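Local coordinates for thermostable carboxypeptidase 1 (Pyrococcus furiosus, PDB 1KA2), which removes amino acids one at a time from the C-terminus of peptides with broad specificity, as a metal-dependent, cobalt-activated homodimeric carboxypeptidase of the M32 family, at residues A[34-39]-A[232-237]; A[126-131]-A[404-409]. All coordinates share one frame; numbering follows the deposited sequence.

Contact 1: residues A[34-39]-A[232-237]; sequences LEVNMP and RLDVSA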
# COMPACT_ATOMS: atom_id res chain seq x y z
N LEU A 34 2.24 5.41 -3.05
CA LEU A 34 3.20 6.46 -3.33
C LEU A 34 2.48 7.80 -3.47
O LEU A 34 2.91 8.79 -2.89
CB LEU A 34 4.00 6.11 -4.60
CG LEU A 34 4.69 7.17 -5.48
CD1 LEU A 34 5.11 8.38 -4.71
CD2 LEU A 34 5.89 6.51 -6.14
N GLU A 35 1.36 7.82 -4.20
CA GLU A 35 0.58 9.04 -4.42
C GLU A 35 -0.25 9.51 -3.23
O GLU A 35 -0.37 10.71 -2.99
CB GLU A 35 -0.42 8.87 -5.58
CG GLU A 35 0.16 8.73 -6.99
CD GLU A 35 1.02 9.91 -7.41
OE1 GLU A 35 0.65 11.08 -7.15
OE2 GLU A 35 2.07 9.65 -8.01
N VAL A 36 -0.83 8.57 -2.49
CA VAL A 36 -1.71 8.91 -1.39
C VAL A 36 -1.17 8.94 0.05
O VAL A 36 -1.59 9.79 0.84
CB VAL A 36 -2.96 7.99 -1.41
CG1 VAL A 36 -3.90 8.30 -0.24
CG2 VAL A 36 -3.70 8.17 -2.74
N ASN A 37 -0.25 8.05 0.40
CA ASN A 37 0.22 8.02 1.78
C ASN A 37 1.70 8.23 2.09
O ASN A 37 2.04 8.84 3.11
CB ASN A 37 -0.19 6.69 2.42
CG ASN A 37 -1.66 6.41 2.28
OD1 ASN A 37 -2.49 7.26 2.58
ND2 ASN A 37 -2.01 5.21 1.82
N MET A 38 2.56 7.70 1.23
CA MET A 38 4.01 7.73 1.40
C MET A 38 4.68 9.00 1.90
O MET A 38 4.48 10.08 1.36
CB MET A 38 4.70 7.30 0.10
CG MET A 38 6.18 6.96 0.26
SD MET A 38 7.06 6.72 -1.29
CE MET A 38 7.05 8.41 -1.94
N PRO A 39 5.46 8.89 2.99
CA PRO A 39 6.14 10.09 3.49
C PRO A 39 7.07 10.47 2.36
O PRO A 39 7.65 9.59 1.72
CB PRO A 39 6.94 9.61 4.71
CG PRO A 39 6.45 8.23 5.00
CD PRO A 39 5.43 7.81 3.98
N ARG A 232 -12.51 2.72 -2.25
CA ARG A 232 -12.09 3.83 -1.43
C ARG A 232 -11.98 5.10 -2.26
O ARG A 232 -11.80 5.05 -3.48
CB ARG A 232 -10.69 3.58 -0.83
CG ARG A 232 -10.50 2.38 0.08
CD ARG A 232 -9.12 2.50 0.74
NE ARG A 232 -8.98 3.85 1.30
CZ ARG A 232 -9.34 4.20 2.53
NH1 ARG A 232 -9.85 3.30 3.36
NH2 ARG A 232 -9.23 5.46 2.93
N LEU A 233 -12.08 6.23 -1.58
CA LEU A 233 -11.92 7.54 -2.18
C LEU A 233 -10.90 8.26 -1.28
O LEU A 233 -11.09 8.35 -0.06
CB LEU A 233 -13.22 8.34 -2.19
CG LEU A 233 -13.01 9.83 -2.50
CD1 LEU A 233 -12.62 10.00 -3.96
CD2 LEU A 233 -14.29 10.62 -2.20
N ASP A 234 -9.82 8.75 -1.88
CA ASP A 234 -8.78 9.46 -1.16
C ASP A 234 -8.34 10.66 -1.98
O ASP A 234 -8.88 10.90 -3.06
CB ASP A 234 -7.60 8.52 -0.91
CG ASP A 234 -7.94 7.42 0.09
OD1 ASP A 234 -8.14 7.74 1.27
OD2 ASP A 234 -8.04 6.25 -0.31
N VAL A 235 -7.37 11.40 -1.46
CA VAL A 235 -6.85 12.58 -2.14
C VAL A 235 -5.42 12.30 -2.63
O VAL A 235 -4.67 11.54 -2.01
CB VAL A 235 -6.83 13.79 -1.17
CG1 VAL A 235 -6.11 14.97 -1.79
CG2 VAL A 235 -8.25 14.19 -0.80
N SER A 236 -5.06 12.91 -3.77
CA SER A 236 -3.72 12.79 -4.35
C SER A 236 -3.48 13.99 -5.28
O SER A 236 -4.42 14.67 -5.66
CB SER A 236 -3.56 11.49 -5.13
OG SER A 236 -4.29 11.50 -6.34
N ALA A 237 -2.24 14.25 -5.66
CA ALA A 237 -1.95 15.40 -6.52
C ALA A 237 -2.81 15.43 -7.79
O ALA A 237 -3.25 16.49 -8.20
CB ALA A 237 -0.46 15.41 -6.89
O HOH W 1 -0.02 12.63 -4.75
O HOH W 2 -3.32 11.64 0.37
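Val36 meets the 232-237 segment with both of its methyls. CG1 lies 3.8 Å from CB of Asp234, the two side chains crossing at about a right angle, and CG2 sits 3.6 Å from the carbonyl oxygen of Val235. With CG1 anti to the backbone N (chi1 179°), the fork of the valine straddles the strand's end, and its compact branching suits so close an approach to main chain. One residue back, CB of Glu35 rests 4.1 Å from CB of Ser236, a residue small enough to let the helix end come near.

No direct hydrogen bond joins the segments; two waters make the polar links. One donates to the carbonyl oxygen and to OE1 of Glu35, and accepts from N of Ala237, so the bent glutamate helps to fix it. The other bridges the carbonyl oxygens of Val36 (2.6 Å) and Val235 (2.7 Å), two acceptors that could not bond to each other.

Further out, Arg232 grips Asp234 side-on in a salt bridge: NE and NH2 bond to OD2 and OD1, each on its syn lone pair, with both oxygens in the guanidinium plane, while NH1 reaches Asn37 O of the second subunit. Ser236 OG is hydrogen-bonded to Thr252 OG1 of strand 248-253; the Ser236 side chain lies about 8 Å from that of Glu270, the predicted proton donor/acceptor. The chemistry implies a hydrated seam, in which water supplies donors to the facing carbonyl oxygens and an acceptor for Ala237 N.

Contact 2: residues A[126-131]-A[404-409]; sequences DDFSKF and EGILQD
Leu407 pushes its CD1 methyl between two phenylalanines of the 126-131 loop. It arrives at the edge of the Phe128 ring, near the ring plane, with CD1 3.6 Å from CD1 of Phe128. The same methyl also approaches CD2 of Phe131 at 3.9 Å, the leucine and this second phenylalanine running past each other in opposite directions. Ile406 meets Phe128 at about a right angle: its CD1 lies 3.8 Å from Phe128 CE1, and CG2 touches both CD1 and CE1 of that ring. A chi1 of -169° sets CG of Phe128 opposite the backbone N and carries the ring across to the two aliphatic residues. Replacing Phe128 by an alanine would probably leave Ile406 and one side of the Leu407 methyl without their aromatic partner, opening a gap between the loops.

Ile406 and Leu407 are the central residues of a type I beta turn from Gly405 to Gln408, closed by Gln408 N to Gly405 O at 3.0 Å, and the turn opens the predicted GXXQDXHW motif of the family. By presenting two adjacent branched side chains, the turn lets both reach the aromatic loop. The 126-131 loop begins in the Schellman motif that ends helix 102-124, Asp126 being its C-prime residue with positive phi. The Asp127 carboxylate ties down the next turn: OD2 accepts from Ser129 OG at 2.6 Å and, weakly, from Lys130 N. In the surroundings, Trp119 of helix 102-124 stacks edge-to-face with Phe131 and donates its NE1 N-H to the carbonyl oxygen of Leu407, while Pro384 lies against both Phe128 and Ile406.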
# COMPACT_ATOMS: atom_id res chain seq x y z
N ASP A 126 9.68 28.16 -18.21
CA ASP A 126 9.29 28.50 -19.58
C ASP A 126 10.46 28.52 -20.56
O ASP A 126 10.63 29.51 -21.27
CB ASP A 126 8.59 29.86 -19.61
CG ASP A 126 7.23 29.84 -18.97
OD1 ASP A 126 6.34 29.14 -19.50
OD2 ASP A 126 7.04 30.52 -17.94
N ASP A 127 11.25 27.46 -20.60
CA ASP A 127 12.38 27.43 -21.51
C ASP A 127 12.45 26.12 -22.29
O ASP A 127 12.83 25.07 -21.74
CB ASP A 127 13.69 27.65 -20.75
CG ASP A 127 14.90 27.65 -21.65
OD1 ASP A 127 14.90 28.40 -22.66
OD2 ASP A 127 15.85 26.90 -21.37
N PHE A 128 12.10 26.19 -23.57
CA PHE A 128 12.09 25.03 -24.44
C PHE A 128 13.48 24.49 -24.74
O PHE A 128 13.63 23.30 -25.05
CB PHE A 128 11.38 25.35 -25.76
CG PHE A 128 11.08 24.14 -26.60
CD1 PHE A 128 10.08 23.23 -26.23
CD2 PHE A 128 11.80 23.88 -27.77
CE1 PHE A 128 9.81 22.10 -27.00
CE2 PHE A 128 11.54 22.74 -28.54
CZ PHE A 128 10.54 21.85 -28.16
N SER A 129 14.50 25.33 -24.66
CA SER A 129 15.86 24.87 -24.94
C SER A 129 16.27 23.76 -23.96
O SER A 129 16.99 22.84 -24.34
CB SER A 129 16.86 26.03 -24.86
OG SER A 129 17.13 26.40 -23.52
N LYS A 130 15.81 23.84 -22.71
CA LYS A 130 16.17 22.82 -21.72
C LYS A 130 15.52 21.46 -21.98
O LYS A 130 15.93 20.46 -21.39
CB LYS A 130 15.79 23.27 -20.31
CG LYS A 130 16.97 23.57 -19.39
CD LYS A 130 16.59 23.29 -17.94
CE LYS A 130 17.53 23.96 -16.92
NZ LYS A 130 18.66 23.11 -16.45
N PHE A 131 14.50 21.42 -22.84
CA PHE A 131 13.83 20.16 -23.15
C PHE A 131 14.10 19.73 -24.60
O PHE A 131 14.15 18.53 -24.90
CB PHE A 131 12.32 20.28 -22.92
CG PHE A 131 11.56 19.00 -23.15
CD1 PHE A 131 11.88 17.84 -22.44
CD2 PHE A 131 10.51 18.94 -24.06
CE1 PHE A 131 11.18 16.65 -22.66
CE2 PHE A 131 9.81 17.76 -24.28
CZ PHE A 131 10.15 16.62 -23.57
N GLU A 404 2.18 27.41 -21.75
CA GLU A 404 0.79 27.42 -22.19
C GLU A 404 0.68 26.59 -23.45
O GLU A 404 -0.42 26.26 -23.88
CB GLU A 404 0.32 28.83 -22.54
CG GLU A 404 0.48 29.84 -21.47
CD GLU A 404 -0.14 31.15 -21.87
OE1 GLU A 404 0.26 31.69 -22.92
OE2 GLU A 404 -1.03 31.61 -21.13
N GLY A 405 1.82 26.27 -24.05
CA GLY A 405 1.79 25.50 -25.27
C GLY A 405 2.36 24.10 -25.25
O GLY A 405 1.98 23.26 -24.45
N ILE A 406 3.31 23.86 -26.15
CA ILE A 406 3.96 22.57 -26.32
C ILE A 406 4.52 21.92 -25.04
O ILE A 406 4.72 20.72 -24.98
CB ILE A 406 5.09 22.70 -27.37
CG1 ILE A 406 5.60 21.33 -27.80
CG2 ILE A 406 6.20 23.58 -26.80
CD1 ILE A 406 6.62 21.41 -28.96
N LEU A 407 4.74 22.72 -24.00
CA LEU A 407 5.30 22.20 -22.77
C LEU A 407 4.30 21.79 -21.68
O LEU A 407 4.68 21.21 -20.67
CB LEU A 407 6.29 23.23 -22.21
CG LEU A 407 7.76 22.81 -22.13
CD1 LEU A 407 8.19 22.04 -23.40
CD2 LEU A 407 8.60 24.07 -21.91
N GLN A 408 3.02 22.09 -21.89
CA GLN A 408 2.02 21.79 -20.87
C GLN A 408 1.84 20.35 -20.40
O GLN A 408 1.56 20.13 -19.21
CB GLN A 408 0.65 22.33 -21.30
CG GLN A 408 0.02 21.67 -22.52
CD GLN A 408 -1.32 22.28 -22.87
OE1 GLN A 408 -2.38 21.76 -22.50
NE2 GLN A 408 -1.28 23.42 -23.56
N ASP A 409 1.98 19.37 -21.29
CA ASP A 409 1.79 17.96 -20.91
C ASP A 409 3.07 17.14 -20.75
O ASP A 409 4.05 17.36 -21.46
CB ASP A 409 0.89 17.26 -21.92
CG ASP A 409 -0.54 17.77 -21.88
OD1 ASP A 409 -1.17 17.84 -22.96
OD2 ASP A 409 -1.04 18.09 -20.77

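Overall arrangement
From the N terminus, helix 8-36 ends in the first segment of contact 1, and the chain then passes through helix 102-124 to the 126-131 loop, the first segment of contact 2. A long, mostly helical excursion returns to strand 231-235, where contact 1 closes over 192 intervening residues. Contact 2 closes later, at the 404-409 loop that follows helix 383-395, across 272 residues that include the metal-binding helix 261-278. The two closures therefore cross instead of nesting. Contact 1 ties the N-terminal helix to the small sheet near the metal site; contact 2 joins two interhelical loops. Their centres lie 28 Å apart and their nearest atoms about 13 Å, so neither contact touches the other.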